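Local coordinates for thrombospondin related anonymous protein (Plasmodium falciparum, PDB 4F1J), which is a membrane-anchored adhesive protein of the malaria parasite whose von Willebrand factor A domain, the part described here, binds magnesium and probably mediates cell adhesion, at residues 12-17 with 51-56; 56-61 with 95-100; 2-7 with 38-43. One frame throughout, in Å; residues are numbered along the deposited sequence. Where two conformers were deposited one is given.

Interaction 1: residues 12-17 with 51-56. With MG (magnesium ion), chain C; EDO (1,2-ethanediol), chain J.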
loop_
_atom_site.group_PDB
_atom_site.type_symbol
_atom_site.label_atom_id
_atom_site.label_comp_id
_atom_site.label_asym_id
_atom_site.label_seq_id
_atom_site.Cartn_x
_atom_site.Cartn_y
_atom_site.Cartn_z
ATOM N N LEU A 12 0.560 -3.549 -2.549
ATOM C CA LEU A 12 1.266 -2.648 -1.635
ATOM C C LEU A 12 2.034 -1.571 -2.436
ATOM O O LEU A 12 2.941 -1.896 -3.221
ATOM C CB LEU A 12 2.212 -3.459 -0.730
ATOM C CG LEU A 12 3.066 -2.630 0.232
ATOM C CD1 LEU A 12 2.215 -1.834 1.214
ATOM C CD2 LEU A 12 4.071 -3.596 0.961
ATOM N N LEU A 13 1.678 -0.290 -2.240
ATOM C CA LEU A 13 2.318 0.811 -2.950
ATOM C C LEU A 13 3.035 1.631 -1.895
ATOM O O LEU A 13 2.398 2.273 -1.051
ATOM C CB LEU A 13 1.296 1.701 -3.702
ATOM C CG LEU A 13 0.202 1.025 -4.519
ATOM C CD1 LEU A 13 -0.535 2.021 -5.403
ATOM C CD2 LEU A 13 0.645 -0.166 -5.337
ATOM N N MET A 14 4.367 1.595 -1.942
ATOM C CA MET A 14 5.181 2.152 -0.853
ATOM C C MET A 14 5.908 3.415 -1.326
ATOM O O MET A 14 6.796 3.349 -2.155
ATOM C CB MET A 14 6.168 1.090 -0.380
ATOM C CG MET A 14 7.043 1.530 0.747
ATOM S SD MET A 14 8.091 0.160 1.267
ATOM C CE MET A 14 8.821 0.826 2.783
ATOM N N ASP A 15 5.462 4.555 -0.813
ATOM C CA ASP A 15 6.057 5.862 -1.064
ATOM C C ASP A 15 7.525 5.803 -0.639
ATOM O O ASP A 15 7.824 5.379 0.484
ATOM C CB ASP A 15 5.250 6.855 -0.246
ATOM C CG ASP A 15 5.750 8.302 -0.297
ATOM O OD1 ASP A 15 6.954 8.575 -0.478
ATOM O OD2 ASP A 15 4.873 9.147 -0.039
ATOM N N CYS A 16 8.437 6.192 -1.533
ATOM C CA CYS A 16 9.888 6.211 -1.207
ATOM C C CYS A 16 10.499 7.605 -1.452
ATOM O O CYS A 16 11.700 7.744 -1.699
ATOM C CB CYS A 16 10.639 5.122 -1.979
ATOM S SG CYS A 16 10.594 5.272 -3.771
ATOM N N SER A 17 9.654 8.611 -1.292
ATOM C CA SER A 17 9.995 10.016 -1.569
ATOM C C SER A 17 11.106 10.528 -0.644
ATOM O O SER A 17 11.281 10.047 0.488
ATOM C CB SER A 17 8.775 10.921 -1.420
ATOM O OG SER A 17 8.194 10.877 -0.131
ATOM N N ALA A 51 4.024 -5.698 -4.834
ATOM C CA ALA A 51 4.609 -4.520 -4.183
ATOM C C ALA A 51 5.325 -3.669 -5.188
ATOM O O ALA A 51 6.046 -4.169 -6.051
ATOM C CB ALA A 51 5.570 -4.916 -3.025
ATOM N N ASN A 52 5.101 -2.367 -5.087
ATOM C CA ASN A 52 5.962 -1.401 -5.758
ATOM C C ASN A 52 6.399 -0.318 -4.808
ATOM O O ASN A 52 5.822 -0.164 -3.730
ATOM C CB ASN A 52 5.391 -0.843 -7.084
ATOM C CG ASN A 52 4.218 0.128 -6.939
ATOM O OD1 ASN A 52 4.140 0.925 -6.006
ATOM N ND2 ASN A 52 3.305 0.085 -7.917
ATOM N N ILE A 53 7.469 0.373 -5.194
ATOM C CA ILE A 53 7.838 1.627 -4.539
ATOM C C ILE A 53 7.527 2.741 -5.518
ATOM O O ILE A 53 7.543 2.521 -6.745
ATOM C CB ILE A 53 9.298 1.649 -4.108
ATOM C CG1 ILE A 53 10.224 1.340 -5.284
ATOM C CG2 ILE A 53 9.523 0.626 -2.970
ATOM C CD1 ILE A 53 11.727 1.453 -4.958
ATOM N N PHE A 54 7.267 3.932 -5.012
ATOM C CA PHE A 54 7.011 5.056 -5.900
ATOM C C PHE A 54 7.508 6.364 -5.297
ATOM O O PHE A 54 7.324 6.661 -4.117
ATOM C CB PHE A 54 5.524 5.148 -6.295
ATOM C CG PHE A 54 4.623 5.598 -5.188
ATOM C CD1 PHE A 54 4.076 4.680 -4.314
ATOM C CD2 PHE A 54 4.305 6.936 -5.009
ATOM C CE1 PHE A 54 3.248 5.075 -3.284
ATOM C CE2 PHE A 54 3.488 7.329 -3.946
ATOM C CZ PHE A 54 2.984 6.397 -3.086
ATOM N N SER A 55 8.199 7.122 -6.140
ATOM C CA SER A 55 8.543 8.494 -5.809
ATOM C C SER A 55 8.465 9.259 -7.137
ATOM O O SER A 55 7.399 9.761 -7.476
ATOM C CB SER A 55 9.890 8.580 -5.068
ATOM O OG SER A 55 10.973 8.097 -5.820
ATOM N N ASN A 56 9.551 9.303 -7.911
ATOM C CA ASN A 56 9.509 9.933 -9.234
ATOM C C ASN A 56 8.593 9.146 -10.172
ATOM O O ASN A 56 7.877 9.712 -10.985
ATOM C CB ASN A 56 10.927 10.050 -9.834
ATOM C CG ASN A 56 11.807 11.057 -9.088
ATOM O OD1 ASN A 56 11.307 11.882 -8.311
ATOM N ND2 ASN A 56 13.125 11.000 -9.335
HETATM MG MG MG C . 7.022 12.463 0.841
HETATM C C1 EDO J . 5.933 6.367 3.735
HETATM O O1 EDO J . 6.376 7.239 2.690
HETATM C C2 EDO J . 6.863 5.163 3.844
HETATM O O2 EDO J . 6.840 4.353 2.677
HETATM O O HOH W 1 5.358 11.709 -0.273
HETATM O O HOH W 2 7.511 13.857 -0.476
HETATM O O HOH W 3 6.136 13.988 1.848
#
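Asn52 bonds through both backbone N and O to Leu12 and Met14, and Phe54 to Met14 and Cys16, pairing strand 12-15 with strand 51-54 in parallel. Asn52 N donates to Leu12 O at 2.9 Å, nearly straight down the carbonyl, and Asn52 O accepts Met14 N. Phe54 N then reaches Met14 O (3.0 Å) from above the carbonyl plane. The pairing runs one step past the strand end, where Cys16 N donates to Phe54 O at 2.9 Å with an N-H...O angle of 167°.

Side-chain packing centres on the Phe54 ring. With CG between its backbone N and carbonyl carbon (chi1 72°), the ring is carried over to the neighbouring strand, where Asp15 CA sits over one face, 3.8 Å from the centroid, in a CH-pi contact. Leu13 CB meets the ring at CE1, and Leu13 CD2 lies against the Asn52 amide, whose ND2 is held by Tyr50 OH. On the other face of the sheet, Cys16 SG packs on Ile53 CB (3.9 Å).

Polar contacts gather at the C-terminal end. Asp15 OD1 accepts both Ser17 N, closing an Asx turn, and Ser17 OG at 2.6 Å on its syn lone pair. Ser17 OG in turn binds magnesium at 2.2 Å. Asp15 OD2 accepts a metal-bound water, making Asp15 a second-shell residue, and is also held by Thr122 OG1 and Asp123 N. Asp15, Ser17 and Ser19 form the Asp-x-Ser-x-Ser motif of the metal-ion-dependent adhesion site; Ser19 and Asp123 also bind the metal, with three waters.

The two strands belong to a beta-alpha-beta unit: its helix 22-38 packs on Met14 and Cys16, helix 94-106 packs on Leu13 and Phe54, and strands 115-122 and 58-62 continue the sheet beyond 8-15 and 47-54 respectively.

Interaction 2: residues 56-61 with 95-100. With MG (magnesium ion), chain H; EDO (1,2-ethanediol), chain K.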
loop_
_atom_site.group_PDB
_atom_site.type_symbol
_atom_site.label_atom_id
_atom_site.label_comp_id
_atom_site.label_asym_id
_atom_site.label_seq_id
_atom_site.Cartn_x
_atom_site.Cartn_y
_atom_site.Cartn_z
ATOM N N ASN A 56 9.551 9.303 -7.911
ATOM C CA ASN A 56 9.509 9.933 -9.234
ATOM C C ASN A 56 8.593 9.146 -10.172
ATOM O O ASN A 56 7.877 9.712 -10.985
ATOM C CB ASN A 56 10.927 10.050 -9.834
ATOM C CG ASN A 56 11.807 11.057 -9.088
ATOM O OD1 ASN A 56 11.307 11.882 -8.311
ATOM N ND2 ASN A 56 13.125 11.000 -9.335
ATOM N N ASN A 57 8.678 7.821 -10.040
ATOM C CA ASN A 57 7.908 6.849 -10.811
ATOM C C ASN A 57 7.655 5.638 -9.928
ATOM O O ASN A 57 8.241 5.534 -8.842
ATOM C CB ASN A 57 8.701 6.416 -12.050
ATOM C CG ASN A 57 9.019 7.584 -12.969
ATOM O OD1 ASN A 57 8.140 8.092 -13.651
ATOM N ND2 ASN A 57 10.276 8.029 -12.961
ATOM N N ALA A 58 6.775 4.737 -10.371
ATOM C CA ALA A 58 6.599 3.433 -9.713
ATOM C C ALA A 58 7.599 2.387 -10.233
ATOM O O ALA A 58 7.899 2.342 -11.424
ATOM C CB ALA A 58 5.178 2.945 -9.919
ATOM N N LYS A 59 8.121 1.568 -9.326
ATOM C CA LYS A 59 9.004 0.470 -9.693
ATOM C C LYS A 59 8.536 -0.777 -8.967
ATOM O O LYS A 59 8.476 -0.789 -7.739
ATOM C CB LYS A 59 10.448 0.789 -9.301
ATOM C CG LYS A 59 11.411 -0.340 -9.596
ATOM C CD LYS A 59 12.843 0.018 -9.311
ATOM C CE LYS A 59 13.719 -1.224 -9.480
ATOM N NZ LYS A 59 15.159 -0.892 -9.254
ATOM N N GLU A 60 8.181 -1.803 -9.726
ATOM C CA GLU A 60 7.759 -3.085 -9.154
ATOM C C GLU A 60 8.914 -3.735 -8.412
ATOM O O GLU A 60 10.055 -3.792 -8.933
ATOM C CB GLU A 60 7.272 -4.015 -10.255
ATOM C CG GLU A 60 6.753 -5.362 -9.742
ATOM C CD GLU A 60 6.352 -6.288 -10.875
ATOM O OE1 GLU A 60 5.332 -6.007 -11.530
ATOM O OE2 GLU A 60 7.095 -7.261 -11.130
ATOM N N ILE A 61 8.616 -4.242 -7.213
ATOM C CA ILE A 61 9.611 -4.987 -6.440
ATOM C C ILE A 61 9.180 -6.435 -6.124
ATOM O O ILE A 61 10.030 -7.309 -5.920
ATOM C CB ILE A 61 10.058 -4.232 -5.170
ATOM C CG1 ILE A 61 8.940 -4.038 -4.190
ATOM C CG2 ILE A 61 10.616 -2.823 -5.521
ATOM C CD1 ILE A 61 9.406 -3.553 -2.827
ATOM N N SER A 95 -0.014 8.615 -8.752
ATOM C CA SER A 95 -0.844 8.263 -9.902
ATOM C C SER A 95 -0.168 7.200 -10.785
ATOM O O SER A 95 -0.848 6.300 -11.263
ATOM C CB SER A 95 -1.270 9.516 -10.682
ATOM O OG SER A 95 -0.146 10.174 -11.257
ATOM N N ASP A 96 1.150 7.252 -10.932
ATOM C CA ASP A 96 1.885 6.204 -11.657
ATOM C C ASP A 96 1.828 4.841 -10.939
ATOM O O ASP A 96 1.701 3.796 -11.586
ATOM C CB ASP A 96 3.352 6.595 -11.893
ATOM C CG ASP A 96 4.037 5.687 -12.887
ATOM O OD1 ASP A 96 3.456 5.451 -13.971
ATOM O OD2 ASP A 96 5.144 5.181 -12.606
ATOM N N ALA A 97 1.968 4.862 -9.623
ATOM C CA ALA A 97 1.818 3.645 -8.821
ATOM C C ALA A 97 0.431 3.001 -9.005
ATOM O O ALA A 97 0.296 1.784 -9.148
ATOM C CB ALA A 97 2.025 3.986 -7.360
ATOM N N LEU A 98 -0.606 3.816 -8.920
ATOM C CA LEU A 98 -1.996 3.346 -9.114
ATOM C C LEU A 98 -2.215 2.861 -10.561
ATOM O O LEU A 98 -2.921 1.867 -10.808
ATOM C CB LEU A 98 -2.979 4.465 -8.766
ATOM C CG LEU A 98 -3.069 4.887 -7.300
ATOM C CD1 LEU A 98 -3.864 6.218 -7.199
ATOM C CD2 LEU A 98 -3.697 3.768 -6.442
ATOM N N LEU A 99 -1.620 3.569 -11.513
ATOM C CA LEU A 99 -1.641 3.144 -12.917
ATOM C C LEU A 99 -1.093 1.712 -13.105
ATOM O O LEU A 99 -1.629 0.924 -13.877
ATOM C CB LEU A 99 -0.866 4.124 -13.792
ATOM C CG LEU A 99 -0.694 3.749 -15.277
ATOM C CD1 LEU A 99 -2.033 3.524 -15.957
ATOM C CD2 LEU A 99 0.093 4.852 -15.945
ATOM N N GLN A 100 -0.039 1.358 -12.384
ATOM C CA GLN A 100 0.541 0.003 -12.527
ATOM C C GLN A 100 -0.450 -1.044 -12.062
ATOM O O GLN A 100 -0.544 -2.127 -12.662
ATOM C CB GLN A 100 1.843 -0.129 -11.761
ATOM C CG GLN A 100 2.933 0.865 -12.199
ATOM C CD GLN A 100 3.035 1.044 -13.696
ATOM O OE1 GLN A 100 3.252 0.078 -14.442
ATOM N NE2 GLN A 100 2.837 2.273 -14.167
HETATM MG MG MG H . -0.169 10.637 -13.356
HETATM C C1 EDO K . 11.961 6.043 -7.858
HETATM O O1 EDO K . 11.249 6.743 -8.865
HETATM C C2 EDO K . 11.134 4.887 -7.391
HETATM O O2 EDO K . 11.012 4.043 -8.526
HETATM O O HOH W 4 6.606 3.404 -13.867
HETATM O O HOH W 5 1.957 10.561 -13.016
HETATM O O HOH W 6 -0.241 8.689 -13.847
HETATM O O HOH W 7 0.085 11.004 -15.396
HETATM O O HOH W 8 -0.017 12.548 -12.759
#
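Ala58 meets residues 95-100 of helix 94-106 through both its backbone N and its methyl group. Ala58 N donates to Asp96 OD2 at 2.8 Å, almost linearly (174°), and Asp96 OD2 accepts on its anti lone pair. Ala58 CB rests on the helix backbone at Ala97 CA, 3.6 Å away, and touches Gln100 CG at 3.8 Å, one turn on from Asp96. A water also bridges Ala58 and Asp96, donating to Asp96 OD2 (2.6 Å) and to Ala58 O, so OD2 is gripped by a backbone N-H and a water.

Asp96 CG lies anti to its backbone N (chi1 -167°), which carries the carboxylate out to the strand. The Gln100 side chain folds back at chi2, and NE2 donates to Asp96 O at 3.2 Å, on the face of that carbonyl opposite the helical bond from Gln100 N; a weak second bond runs to Asp96 OD1. Asn93 OD1 accepts from Asp96 N. Ser95, the residue before Asp96, binds a second magnesium through OG at 2.1 Å, together with Asp131 and four waters.

Helix 94-106 thus lies against edge strand 58-62, with Ala97 also packing on Phe54 of strand 47-54 and Leu98 on helix 129-141.

Interaction 3: residues 2-7 with 38-43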
loop_
_atom_site.group_PDB
_atom_site.type_symbol
_atom_site.label_atom_id
_atom_site.label_comp_id
_atom_site.label_asym_id
_atom_site.label_seq_id
_atom_site.Cartn_x
_atom_site.Cartn_y
_atom_site.Cartn_z
ATOM N N GLU A 2 -3.183 -15.020 11.058
ATOM C CA GLU A 2 -2.964 -13.603 10.571
ATOM C C GLU A 2 -4.290 -12.872 10.416
ATOM O O GLU A 2 -5.286 -13.507 10.037
ATOM C CB GLU A 2 -2.241 -13.622 9.234
ATOM C CG GLU A 2 -0.783 -14.063 9.287
ATOM C CD GLU A 2 -0.557 -15.515 8.915
ATOM O OE1 GLU A 2 -1.549 -16.265 8.750
ATOM O OE2 GLU A 2 0.627 -15.893 8.763
ATOM N N VAL A 3 -4.318 -11.553 10.675
ATOM C CA VAL A 3 -5.584 -10.799 10.613
ATOM C C VAL A 3 -6.116 -10.596 9.192
ATOM O O VAL A 3 -7.288 -10.276 9.019
ATOM C CB VAL A 3 -5.533 -9.406 11.311
ATOM C CG1 VAL A 3 -5.172 -9.553 12.786
ATOM C CG2 VAL A 3 -4.600 -8.433 10.568
ATOM N N CYS A 4 -5.254 -10.749 8.197
ATOM C CA CYS A 4 -5.661 -10.754 6.802
ATOM C C CYS A 4 -5.536 -12.171 6.273
ATOM O O CYS A 4 -4.448 -12.696 6.076
ATOM C CB CYS A 4 -4.814 -9.771 5.999
ATOM S SG CYS A 4 -5.097 -8.102 6.516
ATOM N N ASN A 5 -6.683 -12.801 6.051
ATOM C CA ASN A 5 -6.733 -14.192 5.672
ATOM C C ASN A 5 -7.954 -14.436 4.788
ATOM O O ASN A 5 -9.001 -14.837 5.311
ATOM C CB ASN A 5 -6.827 -15.039 6.951
ATOM C CG ASN A 5 -7.031 -16.505 6.665
ATOM O OD1 ASN A 5 -7.616 -17.232 7.471
ATOM N ND2 ASN A 5 -6.551 -16.949 5.519
ATOM N N ASP A 6 -7.835 -14.142 3.493
ATOM C CA ASP A 6 -8.887 -14.356 2.497
ATOM C C ASP A 6 -8.259 -14.390 1.093
ATOM O O ASP A 6 -7.042 -14.208 0.938
ATOM C CB ASP A 6 -9.955 -13.258 2.567
ATOM C CG ASP A 6 -11.339 -13.732 2.090
ATOM O OD1 ASP A 6 -11.432 -14.740 1.348
ATOM O OD2 ASP A 6 -12.343 -13.100 2.501
ATOM N N GLU A 7 -9.086 -14.671 0.084
ATOM C CA GLU A 7 -8.664 -14.646 -1.312
ATOM C C GLU A 7 -8.603 -13.171 -1.765
ATOM O O GLU A 7 -9.609 -12.586 -2.158
ATOM C CB GLU A 7 -9.626 -15.440 -2.217
ATOM C CG GLU A 7 -9.014 -15.748 -3.578
ATOM C CD GLU A 7 -9.912 -16.536 -4.544
ATOM O OE1 GLU A 7 -11.026 -16.960 -4.155
ATOM O OE2 GLU A 7 -9.487 -16.708 -5.715
ATOM N N GLN A 38 3.769 -9.260 7.626
ATOM C CA GLN A 38 3.499 -10.238 8.688
ATOM C C GLN A 38 2.014 -10.370 9.087
ATOM O O GLN A 38 1.648 -11.352 9.720
ATOM C CB GLN A 38 4.331 -9.931 9.916
ATOM C CG GLN A 38 5.777 -10.197 9.674
ATOM C CD GLN A 38 6.634 -9.818 10.841
ATOM O OE1 GLN A 38 6.414 -8.787 11.478
ATOM N NE2 GLN A 38 7.632 -10.650 11.132
ATOM N N GLN A 39 1.173 -9.398 8.712
ATOM C CA GLN A 39 -0.247 -9.454 8.980
ATOM C C GLN A 39 -1.006 -10.271 7.945
ATOM O O GLN A 39 -2.204 -10.405 8.077
ATOM C CB GLN A 39 -0.868 -8.052 9.001
ATOM C CG GLN A 39 -0.158 -7.036 9.933
ATOM C CD GLN A 39 0.082 -7.586 11.319
ATOM O OE1 GLN A 39 -0.862 -8.009 12.008
ATOM N NE2 GLN A 39 1.337 -7.571 11.754
ATOM N N LEU A 40 -0.325 -10.748 6.913
ATOM C CA LEU A 40 -0.976 -11.387 5.761
ATOM C C LEU A 40 -0.711 -12.872 5.729
ATOM O O LEU A 40 0.446 -13.300 5.830
ATOM C CB LEU A 40 -0.416 -10.814 4.461
ATOM C CG LEU A 40 -0.344 -9.283 4.346
ATOM C CD1 LEU A 40 0.323 -8.912 3.023
ATOM C CD2 LEU A 40 -1.709 -8.686 4.460
ATOM N N ASN A 41 -1.771 -13.648 5.486
ATOM C CA ASN A 41 -1.583 -15.046 5.135
ATOM C C ASN A 41 -1.275 -15.193 3.653
ATOM O O ASN A 41 -2.180 -15.408 2.832
ATOM C CB ASN A 41 -2.790 -15.896 5.526
ATOM C CG ASN A 41 -2.569 -17.345 5.197
ATOM O OD1 ASN A 41 -1.426 -17.765 5.038
ATOM N ND2 ASN A 41 -3.660 -18.102 5.008
ATOM N N LEU A 42 -0.005 -15.038 3.296
ATOM C CA LEU A 42 0.423 -15.227 1.914
ATOM C C LEU A 42 0.357 -16.722 1.602
ATOM O O LEU A 42 0.936 -17.533 2.316
ATOM C CB LEU A 42 1.823 -14.688 1.664
ATOM C CG LEU A 42 1.979 -13.168 1.845
ATOM C CD1 LEU A 42 3.347 -12.717 1.336
ATOM C CD2 LEU A 42 0.858 -12.320 1.167
ATOM N N ASN A 43 -0.371 -17.076 0.545
ATOM C CA ASN A 43 -0.626 -18.482 0.216
ATOM C C ASN A 43 -1.309 -18.562 -1.122
ATOM O O ASN A 43 -2.160 -17.722 -1.440
ATOM C CB ASN A 43 -1.551 -19.149 1.253
ATOM C CG ASN A 43 -1.688 -20.655 1.052
ATOM O OD1 ASN A 43 -2.503 -21.157 0.226
ATOM N ND2 ASN A 43 -0.915 -21.407 1.833
HETATM O O HOH W 9 0.981 -17.457 6.848
HETATM O O HOH W 10 -1.822 -10.724 12.185
#
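Cys4 and Leu40 form a single backbone bridge between two irregular segments, with both bonds made by Cys4. Its N donates to Gln39 O (3.1 Å) and its O accepts Asn41 N at 2.9 Å; each donor lies nearly in line with the C=O it meets. Cys4 CB packs on Leu40 CD2 at 3.6 Å, and its SG forms the disulfide with Cys196 of helix 184-200.

The bridge and the disulfide together tie three parts of the von Willebrand factor A fold: the N-terminal lead into strand 8-15, the connection from helix 22-38 to strand 47-54, and the C-terminal helix, whose Met192 touches Cys4, Gln39 and Leu40. Asn41 is the centre of an inverse gamma turn, in which Leu42 N makes a weak bond to Leu40 O.

Around the bridge, waters, a backbone carbonyl and a lysine side chain meet several of the polar ends. Val3 N donates to a water that itself donates to Gln39 OE1 at 2.9 Å, while Gln39 NE2 is taken up by Lys35 O. The chain of Glu2 bends at chi2 (99°) and crosses the Asn41 side chain at about a right angle, its OE1 lying 3.5 Å from Asn41 CB, with carboxylate and amide planes practically parallel. A second water joins Glu2 OE2 (2.5 Å) to Asn41 OD1 (3.0 Å). Glu2 OE2 also forms a salt bridge with Lys72 NZ, which donates to Gln38 O and, weakly, to Leu40 O, so one ammonium group serves both segments.

Interactions 1 and 2 adjoin, with centres 7 Å apart and Asn56 in common. After strand 47-54 of interaction 1 the chain turns back as the antiparallel edge strand 58-62 of interaction 2, and the two are probably joined by hydrogen bonds from Lys59 N to Ile53 O and from Ile61 N to Ala51 O, each 2.8 Å. A magnesium ligand lies in one segment of each, Ser17 in 12-17 and Ser95 in 95-100; the side chain of Ala97 is about 11 Å from that of Ser17. Interaction 3 lies on the opposite side of the chain's centre, its own centre about 21 Å from that of interaction 1 and 24 Å from that of interaction 2, away from both metals.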